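PDB 4HA6: pyridoxine 4-oxidase from Mesorhizobium loti, which oxidises the 4-hydroxymethyl group of pyridoxine to give pyridoxal, as an FAD-dependent member of the GMC oxidoreductase family. Local coordinates for residues R79-S84 / I212-R217. Residues are numbered along the deposited sequence; the frame is centred on the assembly and turned at random.
Sequences RLIGGS and ILTGSR. With FAD (flavin-adenine dinucleotide), chain B.
Ile81 lays its longer branch, CG1 and CD1, across two side chains of 212-217: CD1 meets the CG2 branch of Ile212 at 4.0 Å, and CG1 reaches the methyl CG2 of Thr214 at 3.8 Å, the Thr214 side chain crossing it at about a right angle. With CG1 anti to its own carbonyl carbon (chi1 -77°), Ile81 sends this branch out to both. At the other end of the contact, Arg217 brings NH2 within 3.2 Å of Arg79 NE. Both are donors, so no hydrogen bond forms; the guanidinium planes lie 30° apart and the like charges probably repel, although Arg217 was modelled in two conformers, which leaves this approach uncertain. Arg79 makes a cation-pi contact with Trp58, and O2B of FAD lies 3.9 Å from Arg79 CG. Cutting this side chain back to an alanine is likely to leave Trp58 without its cation and to thin the cover over that ribose hydroxyl. The adenosine of FAD passes alongside, at a level between the two ends, bordered at its adenine by Ser216 and Arg217. The type II turn from Leu80 to Gly83 brings Ser84 to the diphosphate, where Ser84 N donates to O1A of FAD and Ser84 OG to O2A of FAD at 2.7 Å. The contact thus joins the loop between strand 74-75 and helix 97-107 to the end of strand 210-213, an outermost strand of the parallel Rossmann-type sheet, beside strand 28-31.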
loop_
_atom_site.group_PDB
_atom_site.type_symbol
_atom_site.label_atom_id
_atom_site.label_comp_id
_atom_site.label_asym_id
_atom_site.label_seq_id
_atom_site.Cartn_x
_atom_site.Cartn_y
_atom_site.Cartn_z
ATOM N N ARG A 79 -12.235 -5.323 -2.473
ATOM C CA ARG A 79 -13.642 -4.889 -2.432
ATOM C C ARG A 79 -14.461 -5.809 -1.512
ATOM O O ARG A 79 -15.215 -6.671 -1.982
ATOM C CB ARG A 79 -14.275 -4.874 -3.833
ATOM C CG ARG A 79 -15.693 -4.270 -3.868
ATOM C CD ARG A 79 -16.593 -4.938 -4.918
ATOM N NE ARG A 79 -16.474 -4.276 -6.211
ATOM C CZ ARG A 79 -15.974 -4.841 -7.307
ATOM N NH1 ARG A 79 -15.564 -6.105 -7.285
ATOM N NH2 ARG A 79 -15.895 -4.143 -8.433
ATOM N N LEU A 80 -14.302 -5.611 -0.205
ATOM C CA LEU A 80 -14.929 -6.440 0.830
ATOM C C LEU A 80 -14.443 -5.909 2.171
ATOM O O LEU A 80 -13.489 -5.108 2.219
ATOM C CB LEU A 80 -14.561 -7.931 0.685
ATOM C CG LEU A 80 -13.160 -8.435 1.056
ATOM C CD1 LEU A 80 -13.113 -9.961 1.035
ATOM C CD2 LEU A 80 -12.080 -7.847 0.140
ATOM N N ILE A 81 -15.095 -6.335 3.253
ATOM C CA ILE A 81 -14.700 -5.900 4.586
ATOM C C ILE A 81 -13.237 -6.286 4.801
ATOM O O ILE A 81 -12.868 -7.456 4.673
ATOM C CB ILE A 81 -15.624 -6.491 5.679
ATOM C CG1 ILE A 81 -16.963 -5.739 5.711
ATOM C CG2 ILE A 81 -14.963 -6.420 7.045
ATOM C CD1 ILE A 81 -16.861 -4.300 6.236
ATOM N N GLY A 82 -12.396 -5.291 5.075
ATOM C CA GLY A 82 -10.970 -5.532 5.207
ATOM C C GLY A 82 -10.180 -4.961 4.043
ATOM O O GLY A 82 -8.962 -4.750 4.153
ATOM N N GLY A 83 -10.869 -4.718 2.926
ATOM C CA GLY A 83 -10.271 -4.039 1.786
ATOM C C GLY A 83 -9.070 -4.738 1.166
ATOM O O GLY A 83 -9.122 -5.946 0.906
ATOM N N SER A 84 -7.999 -3.973 0.925
ATOM C CA SER A 84 -6.802 -4.487 0.246
ATOM C C SER A 84 -6.002 -5.354 1.195
ATOM O O SER A 84 -5.110 -6.104 0.772
ATOM C CB SER A 84 -5.908 -3.351 -0.277
ATOM O OG SER A 84 -6.538 -2.599 -1.303
ATOM N N ILE A 212 -22.487 -1.503 10.781
ATOM C CA ILE A 212 -21.734 -1.772 9.566
ATOM C C ILE A 212 -22.710 -2.089 8.439
ATOM O O ILE A 212 -23.607 -2.906 8.596
ATOM C CB ILE A 212 -20.711 -2.904 9.747
ATOM C CG1 ILE A 212 -19.713 -2.565 10.860
ATOM C CG2 ILE A 212 -19.974 -3.173 8.430
ATOM C CD1 ILE A 212 -18.795 -3.714 11.227
ATOM N N LEU A 213 -22.535 -1.405 7.315
ATOM C CA LEU A 213 -23.392 -1.561 6.152
ATOM C C LEU A 213 -22.543 -2.046 4.978
ATOM O O LEU A 213 -21.630 -1.337 4.530
ATOM C CB LEU A 213 -24.067 -0.218 5.851
ATOM C CG LEU A 213 -25.171 -0.119 4.801
ATOM C CD1 LEU A 213 -26.061 -1.352 4.829
ATOM C CD2 LEU A 213 -25.987 1.139 5.055
ATOM N N THR A 214 -22.814 -3.262 4.493
ATOM C CA THR A 214 -22.036 -3.844 3.395
ATOM C C THR A 214 -22.785 -3.817 2.065
ATOM O O THR A 214 -23.938 -3.398 2.000
ATOM C CB THR A 214 -21.639 -5.304 3.688
ATOM O OG1 THR A 214 -22.822 -6.061 3.966
ATOM C CG2 THR A 214 -20.703 -5.380 4.878
ATOM N N GLY A 215 -22.121 -4.273 1.005
ATOM C CA GLY A 215 -22.686 -4.221 -0.338
ATOM C C GLY A 215 -23.256 -2.863 -0.726
ATOM O O GLY A 215 -24.167 -2.778 -1.558
ATOM N N SER A 216 -22.722 -1.802 -0.120
ATOM C CA SER A 216 -23.256 -0.451 -0.311
ATOM C C SER A 216 -22.171 0.534 -0.767
ATOM O O SER A 216 -21.179 0.742 -0.064
ATOM C CB SER A 216 -23.873 0.033 0.998
ATOM O OG SER A 216 -24.767 -0.932 1.517
ATOM N N ARG A 217 -22.380 1.146 -1.930
ATOM C CA ARG A 217 -21.434 2.106 -2.493
ATOM C C ARG A 217 -21.874 3.548 -2.311
ATOM O O ARG A 217 -22.967 3.929 -2.751
ATOM C CB ARG A 217 -21.282 1.873 -3.988
ATOM C CG ARG A 217 -20.212 0.887 -4.351
ATOM C CD ARG A 217 -20.231 0.613 -5.834
ATOM N NE ARG A 217 -19.944 -0.789 -6.102
ATOM C CZ ARG A 217 -19.098 -1.207 -7.029
ATOM N NH1 ARG A 217 -18.459 -0.322 -7.783
ATOM N NH2 ARG A 217 -18.896 -2.506 -7.205
HETATM P PA FAD B . -8.189 -0.148 1.143
HETATM O O1A FAD B . -7.654 -1.079 2.222
HETATM O O2A FAD B . -8.026 -0.546 -0.297
HETATM O O5B FAD B . -9.756 0.091 1.464
HETATM C C5B FAD B . -10.680 0.709 0.573
HETATM C C4B FAD B . -12.040 0.137 0.947
HETATM O O4B FAD B . -13.103 1.042 0.634
HETATM C C3B FAD B . -12.317 -1.147 0.178
HETATM O O3B FAD B . -12.827 -2.094 1.132
HETATM C C2B FAD B . -13.378 -0.763 -0.851
HETATM O O2B FAD B . -14.244 -1.871 -1.157
HETATM C C1B FAD B . -14.110 0.380 -0.155
HETATM N N9A FAD B . -14.707 1.403 -1.065
HETATM C C8A FAD B . -14.128 1.955 -2.153
HETATM N N7A FAD B . -14.962 2.869 -2.722
HETATM C C5A FAD B . -16.100 2.918 -1.990
HETATM C C6A FAD B . -17.378 3.674 -2.041
HETATM N N6A FAD B . -17.615 4.602 -3.022
HETATM N N1A FAD B . -18.303 3.415 -1.072
HETATM C C2A FAD B . -18.079 2.514 -0.093
HETATM N N3A FAD B . -16.934 1.802 0.003
HETATM C C4A FAD B . -15.921 1.952 -0.897
HETATM N N1 FAD B . 0.960 -3.358 1.841
HETATM C C2 FAD B . 1.902 -3.737 2.724
HETATM O O2 FAD B . 2.303 -2.899 3.564
HETATM N N3 FAD B . 2.449 -4.967 2.718
HETATM C C4 FAD B . 2.074 -5.914 1.840
HETATM O O4 FAD B . 2.604 -7.056 1.838
HETATM C C4X FAD B . 1.040 -5.572 0.837
HETATM N N5 FAD B . 0.618 -6.456 -0.091
HETATM C C5X FAD B . -0.345 -6.121 -0.986
HETATM C C6 FAD B . -0.781 -7.045 -1.934
HETATM C C7 FAD B . -1.774 -6.704 -2.847
HETATM C C7M FAD B . -2.236 -7.718 -3.865
HETATM C C8 FAD B . -2.379 -5.344 -2.812
HETATM C C8M FAD B . -3.448 -4.977 -3.806
HETATM C C9 FAD B . -1.953 -4.412 -1.867
HETATM C C9A FAD B . -0.951 -4.760 -0.961
HETATM N N10 FAD B . -0.509 -3.827 -0.006
HETATM C C10 FAD B . 0.488 -4.206 0.904
HETATM C "C1'" FAD B . -1.084 -2.477 0.028
HETATM C "C2'" FAD B . -2.050 -2.271 1.184
HETATM O "O2'" FAD B . -2.949 -3.387 1.281
HETATM C "C3'" FAD B . -2.821 -0.982 0.895
HETATM O "O3'" FAD B . -1.873 0.063 0.627
HETATM C "C4'" FAD B . -3.714 -0.593 2.060
HETATM O "O4'" FAD B . -4.601 -1.693 2.329
HETATM C "C5'" FAD B . -4.503 0.686 1.759
HETATM O "O5'" FAD B . -5.604 0.751 2.662
HETATM P P FAD B . -6.699 1.907 2.492
HETATM O O1P FAD B . -7.543 2.026 3.755
HETATM O O2P FAD B . -6.039 3.148 1.925
HETATM O O3P FAD B . -7.600 1.336 1.295
#